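Local coordinates for AlgX/AlgJ SGNH hydrolase-like domain-containing protein (Eubacterium siraeum, PDB 4NZK) that is of unknown function but belongs to the DHHW family of the SGNH hydrolase clan and may therefore be related to ester-cleaving enzymes, at residues L63-D68 with W72-Y77; S87-F92 with V102-V107; E94-S99 with D319-N324; A112-E117 with Y156-T161. All blocks are in the same frame, centred on the assembly; numbering follows the deposited sequence.

Contact 1 (L63-D68 with W72-Y77); sequences LVVDID and WGISLY
The indole of Trp72 carries the CD1 methyl of Ile67 over one face, 3.9 Å from the centroid of its five-membered ring and only 16° off the normal, a CH-pi contact. At the rim a water lies in the ring plane, 2.9 Å from Trp72 NE1, and gives a hydrogen to Ile67 O; Val65 O also lies at the edge, near the ring plane. The ring reaches back over Ile67 because Trp72 CG stands beside its own backbone N (chi1 -72°). Tyr114 also meets this indole, its plane inclined to it.

Behind the side chains runs a regular antiparallel beta hairpin. Leu63 with Ile74 and Val65 with Trp72 are hydrogen-bonded pairs; the straightest link, Trp72 N to Val65 O, measures 2.8 Å. Val64 and Gly73 form the non-hydrogen-bonded pair between them, where Gly73 CA approaches Leu63 O to 3.3 Å. Leu63, Val65, Trp72 and Ile74 share one face, and the branched side chains Val65 and Ile74 meet at 4.4 Å between CG1 and CD1.

With an alanine in place of Trp72, the Ile67 methyl would probably lose its aromatic floor and the bridging water its NE1 donor. The hairpin is thus joined by backbone hydrogen bonds, while tryptophan adds an apolar surface and one directed N-H near the turn.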
# COMPACT_ATOMS: atom_id res chain seq x y z
N LEU A 63 18.16 3.82 -9.31
CA LEU A 63 19.00 3.12 -10.28
C LEU A 63 18.14 2.79 -11.49
O LEU A 63 17.08 2.18 -11.38
CB LEU A 63 19.50 1.81 -9.65
CG LEU A 63 20.30 0.85 -10.55
CD1 LEU A 63 21.63 1.47 -10.96
CD2 LEU A 63 20.54 -0.51 -9.92
N VAL A 64 18.63 3.19 -12.66
CA VAL A 64 18.08 2.78 -13.92
C VAL A 64 19.01 1.72 -14.47
O VAL A 64 20.20 1.96 -14.66
CB VAL A 64 17.96 3.94 -14.88
CG1 VAL A 64 17.43 3.45 -16.23
CG2 VAL A 64 17.05 4.99 -14.31
N VAL A 65 18.47 0.53 -14.73
CA VAL A 65 19.30 -0.59 -15.17
C VAL A 65 18.49 -1.57 -16.00
O VAL A 65 17.29 -1.70 -15.80
CB VAL A 65 19.91 -1.27 -13.92
CG1 VAL A 65 18.82 -1.80 -13.00
CG2 VAL A 65 20.94 -2.34 -14.27
N ASP A 66 19.14 -2.21 -16.98
CA ASP A 66 18.47 -3.22 -17.76
C ASP A 66 18.71 -4.60 -17.17
O ASP A 66 19.84 -4.99 -16.86
CB ASP A 66 18.92 -3.17 -19.23
CG ASP A 66 18.43 -1.93 -19.98
OD1 ASP A 66 17.86 -1.02 -19.37
OD2 ASP A 66 18.64 -1.87 -21.21
N ILE A 67 17.63 -5.34 -16.99
CA ILE A 67 17.70 -6.69 -16.43
C ILE A 67 16.89 -7.60 -17.33
O ILE A 67 15.69 -7.37 -17.54
CB ILE A 67 17.08 -6.74 -15.02
CG1 ILE A 67 17.77 -5.76 -14.07
CG2 ILE A 67 17.20 -8.16 -14.44
CD1 ILE A 67 17.07 -5.62 -12.72
N ASP A 68 17.55 -8.62 -17.89
CA ASP A 68 16.88 -9.59 -18.75
C ASP A 68 16.07 -8.91 -19.86
O ASP A 68 14.92 -9.27 -20.13
CB ASP A 68 16.00 -10.51 -17.89
CG ASP A 68 16.82 -11.35 -16.88
OD1 ASP A 68 17.99 -11.72 -17.19
OD2 ASP A 68 16.28 -11.65 -15.78
N TRP A 72 14.53 -1.26 -15.75
CA TRP A 72 13.92 -0.99 -14.47
C TRP A 72 14.40 0.35 -13.92
O TRP A 72 15.54 0.75 -14.14
CB TRP A 72 14.38 -2.02 -13.46
CG TRP A 72 13.83 -3.38 -13.62
CD1 TRP A 72 14.11 -4.26 -14.62
CD2 TRP A 72 13.00 -4.07 -12.69
NE1 TRP A 72 13.46 -5.43 -14.39
CE2 TRP A 72 12.78 -5.35 -13.21
CE3 TRP A 72 12.38 -3.70 -11.48
CZ2 TRP A 72 11.98 -6.30 -12.54
CZ3 TRP A 72 11.61 -4.65 -10.83
CH2 TRP A 72 11.41 -5.92 -11.38
N GLY A 73 13.53 1.00 -13.15
CA GLY A 73 13.91 2.09 -12.25
C GLY A 73 13.64 1.54 -10.86
O GLY A 73 12.51 1.12 -10.56
N ILE A 74 14.68 1.54 -10.01
CA ILE A 74 14.64 0.97 -8.66
C ILE A 74 15.12 1.98 -7.65
O ILE A 74 16.25 2.50 -7.76
CB ILE A 74 15.53 -0.28 -8.58
CG1 ILE A 74 15.07 -1.28 -9.65
CG2 ILE A 74 15.50 -0.87 -7.15
CD1 ILE A 74 15.91 -2.53 -9.76
N SER A 75 14.29 2.24 -6.65
CA SER A 75 14.68 3.20 -5.61
C SER A 75 15.64 2.49 -4.64
O SER A 75 15.34 1.41 -4.13
CB SER A 75 13.44 3.66 -4.83
OG SER A 75 12.52 4.36 -5.60
N LEU A 76 16.78 3.11 -4.39
CA LEU A 76 17.76 2.59 -3.47
C LEU A 76 17.37 2.97 -2.04
O LEU A 76 16.84 4.04 -1.80
CB LEU A 76 19.16 3.09 -3.83
CG LEU A 76 19.60 2.65 -5.25
CD1 LEU A 76 20.83 3.40 -5.72
CD2 LEU A 76 19.79 1.15 -5.39
N TYR A 77 17.67 2.09 -1.11
CA TYR A 77 17.21 2.25 0.27
C TYR A 77 18.38 2.45 1.21
O TYR A 77 19.40 1.76 1.08
CB TYR A 77 16.43 0.99 0.68
CG TYR A 77 15.81 1.09 2.04
CD1 TYR A 77 14.94 2.12 2.37
CD2 TYR A 77 16.02 0.10 2.97
CE1 TYR A 77 14.34 2.19 3.63
CE2 TYR A 77 15.44 0.18 4.23
CZ TYR A 77 14.60 1.21 4.55
OH TYR A 77 14.01 1.33 5.77
O HOH W 1 13.39 -7.78 -16.15

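Contact 2 (S87-F92 with V102-V107); sequences SYLNEF and VFNMVV
Apolar contact joins Phe92 of helix 83-96 to Val102 of strand 101-107: Phe92 CE2 lies 4.0 Å from Val102 CG2, and the methyl sits at the ring's edge, near its plane. With CG anti to the backbone N (chi1 177°), the phenyl group is carried off the helix to the strand. Phe331 of the neighbouring strand 328-334 meets the Phe92 ring edge-to-face and also touches Leu89 and Val102, so the sheet's next strand continues the apolar surface under the helix.

A mixed contact follows one helical turn back. Leu89 CD2 comes within 3.6 Å of Asn104 OD1 and 4.0 Å of Asn104 CB, the two side chains crossing at about a right angle. This is van der Waals contact, and no hydrogen bond joins the two segments.

The polar interactions of Asn104 run to other partners. Its OD1 is hydrogen-bonded to the hydroxyl of Tyr85, earlier on the same helix, and its ND2 to Asn142 OD1 on the adjoining strand 141-142. An asparagine can therefore lie buried beneath a leucine, both ends of its amide being engaged. Between 87-92 and 102-107 the contact is thus mainly apolar; Tyr85 adds one directed bond between the same helix and strand, and ND2 ties Asn104 to strand 141-142.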
# COMPACT_ATOMS: atom_id res chain seq x y z
N SER A 87 6.45 3.69 17.85
CA SER A 87 5.92 4.39 19.01
C SER A 87 4.54 4.99 18.75
O SER A 87 3.67 4.97 19.62
CB SER A 87 6.90 5.47 19.46
OG SER A 87 6.48 6.12 20.65
N TYR A 88 4.32 5.51 17.55
CA TYR A 88 3.03 6.07 17.20
C TYR A 88 1.95 4.98 17.10
O TYR A 88 0.81 5.17 17.55
CB TYR A 88 3.11 6.86 15.90
CG TYR A 88 4.17 7.96 15.88
CD1 TYR A 88 4.61 8.56 17.04
CD2 TYR A 88 4.73 8.37 14.67
CE1 TYR A 88 5.58 9.53 17.02
CE2 TYR A 88 5.70 9.36 14.64
CZ TYR A 88 6.12 9.92 15.82
OH TYR A 88 7.10 10.92 15.79
N LEU A 89 2.28 3.88 16.46
CA LEU A 89 1.34 2.75 16.42
C LEU A 89 1.01 2.27 17.82
O LEU A 89 -0.14 1.96 18.11
CB LEU A 89 1.89 1.55 15.61
CG LEU A 89 1.46 1.52 14.16
CD1 LEU A 89 1.92 2.72 13.37
CD2 LEU A 89 1.97 0.25 13.53
N ASN A 90 2.02 2.19 18.67
CA ASN A 90 1.80 1.71 20.04
C ASN A 90 0.84 2.64 20.78
O ASN A 90 -0.04 2.18 21.51
CB ASN A 90 3.10 1.59 20.79
CG ASN A 90 3.92 0.41 20.30
OD1 ASN A 90 3.42 -0.49 19.62
ND2 ASN A 90 5.21 0.43 20.65
N GLU A 91 1.01 3.94 20.57
CA GLU A 91 0.14 4.94 21.19
C GLU A 91 -1.28 4.81 20.67
O GLU A 91 -2.24 4.87 21.46
CB GLU A 91 0.66 6.36 20.92
CG GLU A 91 -0.28 7.46 21.39
CD GLU A 91 -0.29 7.68 22.90
OE1 GLU A 91 0.55 7.06 23.60
OE2 GLU A 91 -1.12 8.50 23.37
N PHE A 92 -1.41 4.64 19.35
CA PHE A 92 -2.71 4.46 18.77
C PHE A 92 -3.39 3.25 19.42
O PHE A 92 -4.59 3.30 19.76
CB PHE A 92 -2.60 4.27 17.25
CG PHE A 92 -3.93 4.00 16.61
CD1 PHE A 92 -4.76 5.02 16.24
CD2 PHE A 92 -4.34 2.71 16.40
CE1 PHE A 92 -5.99 4.76 15.66
CE2 PHE A 92 -5.56 2.44 15.84
CZ PHE A 92 -6.38 3.46 15.48
N VAL A 102 -5.23 -4.21 16.14
CA VAL A 102 -4.43 -3.31 15.31
C VAL A 102 -3.30 -4.14 14.71
O VAL A 102 -2.62 -4.90 15.43
CB VAL A 102 -3.85 -2.17 16.13
CG1 VAL A 102 -3.02 -1.21 15.28
CG2 VAL A 102 -5.00 -1.40 16.86
N PHE A 103 -3.17 -4.04 13.38
CA PHE A 103 -2.24 -4.83 12.60
C PHE A 103 -1.26 -3.87 11.91
O PHE A 103 -1.62 -2.73 11.56
CB PHE A 103 -2.96 -5.60 11.50
CG PHE A 103 -3.98 -6.61 11.97
CD1 PHE A 103 -5.26 -6.23 12.40
CD2 PHE A 103 -3.68 -7.95 11.95
CE1 PHE A 103 -6.20 -7.18 12.75
CE2 PHE A 103 -4.61 -8.91 12.32
CZ PHE A 103 -5.86 -8.52 12.74
N ASN A 104 -0.05 -4.35 11.71
CA ASN A 104 0.99 -3.60 11.03
C ASN A 104 1.52 -4.45 9.86
O ASN A 104 1.88 -5.61 10.05
CB ASN A 104 2.15 -3.40 11.99
CG ASN A 104 3.35 -2.78 11.33
OD1 ASN A 104 3.26 -1.69 10.80
ND2 ASN A 104 4.49 -3.49 11.35
N MSE A 105 1.58 -3.85 8.68
CA MSE A 105 2.17 -4.52 7.50
C MSE A 105 2.98 -3.54 6.70
O MSE A 105 2.44 -2.78 5.89
CB MSE A 105 1.08 -5.24 6.68
CG MSE A 105 1.76 -6.13 5.61
SE MSE A 105 0.49 -7.28 4.68
CE MSE A 105 -0.66 -5.91 4.00
N VAL A 106 4.28 -3.52 6.98
CA VAL A 106 5.22 -2.68 6.29
C VAL A 106 5.86 -3.51 5.20
O VAL A 106 6.36 -4.61 5.46
CB VAL A 106 6.29 -2.07 7.24
CG1 VAL A 106 7.30 -1.24 6.44
CG2 VAL A 106 5.61 -1.20 8.29
N VAL A 107 5.84 -2.99 3.98
CA VAL A 107 6.29 -3.79 2.83
C VAL A 107 7.45 -3.09 2.12
O VAL A 107 7.55 -1.87 2.13
CB VAL A 107 5.15 -4.07 1.84
CG1 VAL A 107 4.10 -4.98 2.47
CG2 VAL A 107 4.50 -2.79 1.32

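Contact 3 (E94-S99 with D319-N324); sequences EKVGSS and DFIKDN
Two helix ends meet at the margin of the alpha/beta domain, where Lys95 and Val96 close helix 83-96 and Ile321 and Lys322 lie near the end of helix 317-323. The inner part is apolar. Val96 CG1 touches Ile321 CG2 at 3.9 Å, the two beta-branched side chains crossing at a slant, while Ile321 also packs on Cys284 and Phe286 of strand 282-287.

The outer part is polar. Lys322 runs out extended and then bends at its last torsion (chi4 50°), which turns NZ toward the neighbouring helix. There NZ donates to Lys95 O over 3.2 Å, approaching from above the carbonyl plane, 41° out of it, rather than along a lone pair. A water standing 3.0 Å from Lys322 NZ accepts from it and gives a hydrogen to Val96 O at 2.7 Å. Pro318 O, one turn back on the lysine's own helix, is a further acceptor.

Each helix finishes in its own way. Gly97 leaves helix 83-96 with positive phi; a side chain at these backbone angles would collide with Val96 O, which suits a residue without one. After helix 317-323, Asn324 folds back so that ND2 bonds to Phe320 O at 2.9 Å, on a lone pair, and the same oxygen also accepts from Asn324 N.

Carbonyls at a helix C-terminus gather partial negative charge, and the Lys322 ammonium is likely to offset it at the end of helix 83-96, meeting Lys95 O directly and Val96 O through the water, while valine and isoleucine hold the drier side beneath.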
# COMPACT_ATOMS: atom_id res chain seq x y z
N GLU A 94 -2.82 1.88 22.33
CA GLU A 94 -3.20 2.18 23.72
C GLU A 94 -4.54 2.95 23.75
O GLU A 94 -5.36 2.76 24.66
CB GLU A 94 -2.12 3.01 24.43
CG GLU A 94 -0.80 2.33 24.72
CD GLU A 94 0.30 3.31 25.18
OE1 GLU A 94 0.01 4.50 25.49
OE2 GLU A 94 1.48 2.90 25.17
N LYS A 95 -4.71 3.89 22.82
CA LYS A 95 -5.92 4.73 22.74
C LYS A 95 -7.17 3.97 22.36
O LYS A 95 -8.26 4.29 22.83
CB LYS A 95 -5.75 5.88 21.74
CG LYS A 95 -4.64 6.85 22.08
CD LYS A 95 -4.65 7.19 23.55
CE LYS A 95 -3.64 8.29 23.85
NZ LYS A 95 -3.95 9.04 25.09
N VAL A 96 -7.04 2.97 21.47
CA VAL A 96 -8.22 2.20 21.08
C VAL A 96 -8.52 1.02 21.99
O VAL A 96 -9.65 0.55 22.05
CB VAL A 96 -8.22 1.82 19.59
CG1 VAL A 96 -8.16 3.05 18.72
CG2 VAL A 96 -7.09 0.84 19.22
N GLY A 97 -7.52 0.51 22.68
CA GLY A 97 -7.72 -0.50 23.69
C GLY A 97 -7.74 -1.93 23.17
O GLY A 97 -7.52 -2.20 21.97
N SER A 98 -7.99 -2.85 24.09
CA SER A 98 -7.90 -4.28 23.80
C SER A 98 -8.94 -4.80 22.83
O SER A 98 -8.69 -5.82 22.17
CB SER A 98 -7.99 -5.08 25.09
OG SER A 98 -9.21 -4.81 25.74
N SER A 99 -10.09 -4.14 22.73
CA SER A 99 -11.17 -4.67 21.90
C SER A 99 -11.06 -4.40 20.40
O SER A 99 -11.87 -4.93 19.63
CB SER A 99 -12.53 -4.16 22.41
OG SER A 99 -12.71 -2.82 22.03
N ASP A 319 -11.06 8.42 18.05
CA ASP A 319 -12.49 8.72 18.10
C ASP A 319 -13.18 8.27 16.80
O ASP A 319 -14.32 7.83 16.83
CB ASP A 319 -12.72 10.19 18.33
CG ASP A 319 -12.55 10.59 19.80
OD1 ASP A 319 -12.35 9.73 20.69
OD2 ASP A 319 -12.67 11.82 20.03
N PHE A 320 -12.51 8.42 15.66
CA PHE A 320 -13.05 7.91 14.39
C PHE A 320 -13.30 6.39 14.47
O PHE A 320 -14.33 5.90 13.98
CB PHE A 320 -12.06 8.29 13.28
CG PHE A 320 -12.48 7.87 11.92
CD1 PHE A 320 -13.45 8.59 11.24
CD2 PHE A 320 -11.88 6.82 11.29
CE1 PHE A 320 -13.82 8.25 9.97
CE2 PHE A 320 -12.25 6.46 10.01
CZ PHE A 320 -13.21 7.20 9.34
N ILE A 321 -12.38 5.64 15.06
CA ILE A 321 -12.54 4.19 15.26
C ILE A 321 -13.78 3.90 16.11
O ILE A 321 -14.60 3.02 15.79
CB ILE A 321 -11.25 3.58 15.90
CG1 ILE A 321 -10.30 3.08 14.82
CG2 ILE A 321 -11.51 2.37 16.81
CD1 ILE A 321 -10.03 3.98 13.68
N LYS A 322 -13.89 4.62 17.23
CA LYS A 322 -14.97 4.39 18.18
C LYS A 322 -16.32 4.74 17.57
O LYS A 322 -17.28 3.94 17.64
CB LYS A 322 -14.73 5.19 19.46
CG LYS A 322 -13.51 4.73 20.22
CD LYS A 322 -13.13 5.66 21.37
CE LYS A 322 -11.88 5.15 22.08
NZ LYS A 322 -10.83 4.84 21.09
N ASP A 323 -16.38 5.89 16.91
CA ASP A 323 -17.63 6.37 16.34
C ASP A 323 -18.18 5.46 15.24
O ASP A 323 -19.40 5.38 15.06
CB ASP A 323 -17.45 7.78 15.79
CG ASP A 323 -17.24 8.85 16.90
OD1 ASP A 323 -17.49 8.59 18.11
OD2 ASP A 323 -16.81 9.98 16.55
N ASN A 324 -17.29 4.84 14.48
CA ASN A 324 -17.69 3.99 13.37
C ASN A 324 -17.71 2.48 13.63
O ASN A 324 -17.91 1.68 12.70
CB ASN A 324 -16.85 4.36 12.17
CG ASN A 324 -17.14 5.78 11.73
OD1 ASN A 324 -18.21 6.04 11.19
ND2 ASN A 324 -16.25 6.71 12.03
O HOH W 2 -11.81 1.96 21.15

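Contact 4 (A112-E117 with Y156-T161); sequences AYYLPE and YIYTRT
Tyr158 brings its CD1 and CE1 atoms up to two successive tyrosines. Tyr113 meets it obliquely, the planes turned 49° to each other, with Tyr113 CE2 3.8 Å from Tyr158 CE1; the Tyr158 hydroxyl lies in plane at the edge of the Tyr113 ring. Tyr114 reaches the next atom, its CE2 standing 3.9 Å from Tyr158 CD1.

Further along, Tyr114 OH touches Ile157 CG1 at 3.5 Å. That branch comes within reach because it is wedged between the backbone N and the carbonyl carbon (chi1 49°). A water bridges the segments: it donates to Tyr114 OH and accepts from Tyr158 N, 2.9 Å away. The hydroxyls have further partners, namely Pro108 O for Tyr158, Tyr146 O for Tyr113 and Thr153 O for Tyr114.

A leucine in place of Tyr158 would probably leave Pro108 O without its hydroxyl mate and the edges of Tyr113 and Tyr114 less well packed. The loop braced here leads directly into the Asp-His-His-Trp sequence that names the family, probably the counterpart of the Asp-His block of SGNH hydrolases. Tyrosine suits these places because each ring supplies hydrocarbon contact while its hydroxyl binds a backbone oxygen.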
# COMPACT_ATOMS: atom_id res chain seq x y z
N ALA A 112 14.20 -4.62 -2.71
CA ALA A 112 14.45 -5.74 -1.79
C ALA A 112 14.71 -7.06 -2.51
O ALA A 112 15.43 -7.94 -1.98
CB ALA A 112 13.29 -5.95 -0.88
N TYR A 113 14.10 -7.21 -3.69
CA TYR A 113 14.12 -8.47 -4.40
C TYR A 113 14.84 -8.49 -5.75
O TYR A 113 15.33 -9.53 -6.16
CB TYR A 113 12.69 -8.93 -4.66
CG TYR A 113 11.81 -8.92 -3.43
CD1 TYR A 113 12.07 -9.76 -2.36
CD2 TYR A 113 10.71 -8.11 -3.35
CE1 TYR A 113 11.29 -9.74 -1.21
CE2 TYR A 113 9.90 -8.09 -2.22
CZ TYR A 113 10.19 -8.92 -1.14
OH TYR A 113 9.38 -8.87 -0.03
N TYR A 114 14.86 -7.35 -6.44
CA TYR A 114 15.27 -7.30 -7.83
C TYR A 114 16.54 -6.51 -8.16
O TYR A 114 16.88 -6.38 -9.32
CB TYR A 114 14.12 -6.70 -8.63
CG TYR A 114 12.89 -7.60 -8.63
CD1 TYR A 114 12.86 -8.77 -9.36
CD2 TYR A 114 11.78 -7.27 -7.92
CE1 TYR A 114 11.74 -9.58 -9.37
CE2 TYR A 114 10.64 -8.06 -7.94
CZ TYR A 114 10.63 -9.23 -8.66
OH TYR A 114 9.48 -9.97 -8.64
N LEU A 115 17.22 -6.00 -7.15
CA LEU A 115 18.47 -5.29 -7.39
C LEU A 115 19.49 -6.26 -7.96
O LEU A 115 19.68 -7.35 -7.40
CB LEU A 115 18.94 -4.63 -6.09
CG LEU A 115 19.90 -3.47 -6.13
CD1 LEU A 115 19.34 -2.30 -6.95
CD2 LEU A 115 20.22 -3.06 -4.71
N PRO A 116 20.15 -5.88 -9.08
CA PRO A 116 21.06 -6.83 -9.67
C PRO A 116 22.34 -6.96 -8.90
O PRO A 116 22.62 -6.19 -7.95
CB PRO A 116 21.35 -6.29 -11.07
CG PRO A 116 20.70 -4.99 -11.16
CD PRO A 116 19.90 -4.72 -9.95
N GLU A 117 23.11 -7.96 -9.30
CA GLU A 117 24.37 -8.23 -8.63
C GLU A 117 25.30 -7.03 -8.72
O GLU A 117 25.32 -6.30 -9.73
CB GLU A 117 25.05 -9.48 -9.20
CG GLU A 117 25.58 -9.31 -10.61
N TYR A 156 4.84 -11.27 -11.77
CA TYR A 156 4.89 -9.83 -12.09
C TYR A 156 4.22 -9.07 -10.93
O TYR A 156 3.15 -8.47 -11.05
CB TYR A 156 4.17 -9.60 -13.41
CG TYR A 156 4.41 -8.28 -14.13
CD1 TYR A 156 5.08 -7.21 -13.54
CD2 TYR A 156 3.93 -8.11 -15.41
CE1 TYR A 156 5.29 -6.02 -14.24
CE2 TYR A 156 4.12 -6.94 -16.11
CZ TYR A 156 4.80 -5.89 -15.53
OH TYR A 156 4.96 -4.74 -16.27
N ILE A 157 4.92 -9.08 -9.80
CA ILE A 157 4.40 -8.53 -8.56
C ILE A 157 4.75 -7.07 -8.35
O ILE A 157 4.07 -6.34 -7.61
CB ILE A 157 4.81 -9.35 -7.32
CG1 ILE A 157 6.31 -9.62 -7.31
CG2 ILE A 157 3.98 -10.63 -7.28
CD1 ILE A 157 6.81 -10.01 -5.92
N TYR A 158 5.83 -6.63 -9.01
CA TYR A 158 6.24 -5.22 -8.94
C TYR A 158 6.32 -4.62 -10.33
O TYR A 158 6.61 -5.29 -11.29
CB TYR A 158 7.61 -5.05 -8.25
CG TYR A 158 7.57 -5.11 -6.74
CD1 TYR A 158 7.68 -6.31 -6.06
CD2 TYR A 158 7.40 -3.91 -5.99
CE1 TYR A 158 7.61 -6.34 -4.69
CE2 TYR A 158 7.36 -3.95 -4.60
CZ TYR A 158 7.47 -5.18 -3.98
OH TYR A 158 7.40 -5.32 -2.60
N THR A 159 6.01 -3.34 -10.42
CA THR A 159 6.22 -2.65 -11.70
C THR A 159 7.70 -2.35 -11.89
O THR A 159 8.47 -2.33 -10.91
CB THR A 159 5.46 -1.34 -11.75
OG1 THR A 159 6.05 -0.45 -10.83
CG2 THR A 159 3.98 -1.58 -11.41
N ARG A 160 8.11 -2.16 -13.15
CA ARG A 160 9.45 -1.74 -13.47
C ARG A 160 9.57 -0.21 -13.49
O ARG A 160 10.66 0.32 -13.31
CB ARG A 160 9.89 -2.26 -14.82
CG ARG A 160 10.11 -3.75 -14.86
CD ARG A 160 10.67 -4.22 -16.21
NE ARG A 160 9.61 -4.17 -17.21
CZ ARG A 160 9.37 -3.16 -18.04
NH1 ARG A 160 10.14 -2.08 -18.12
NH2 ARG A 160 8.32 -3.22 -18.83
N THR A 161 8.46 0.50 -13.74
CA THR A 161 8.52 1.93 -14.02
C THR A 161 7.74 2.80 -13.02
O THR A 161 7.53 4.00 -13.23
CB THR A 161 7.98 2.27 -15.42
OG1 THR A 161 6.56 2.11 -15.47
CG2 THR A 161 8.68 1.42 -16.52
O HOH W 3 7.84 -8.26 -10.36

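In the fold
The contacts fall into two touching pairs. Contacts 1 and 4 have centres about 7 Å apart: Trp72 CH2 packs 3.5 Å from Tyr114 CG, and Gly73 N probably hydrogen-bonds to Arg160 O at 3.0 Å, so the hairpin adjoins the loop that leads into the DHHW sequence. Contacts 2 and 3 share helix 83-96; Phe92 CZ lies 4.0 Å from Ile321 CG1, extending one apolar layer from the sheet to the helix ends. Contacts 1 and 3 lie on opposite sides of the chain's centre, with centres about 42 Å apart. Strand 101-107 leads to helix 111-114, and the nearest atoms of contacts 2 and 4 are about 5 Å apart, without touching.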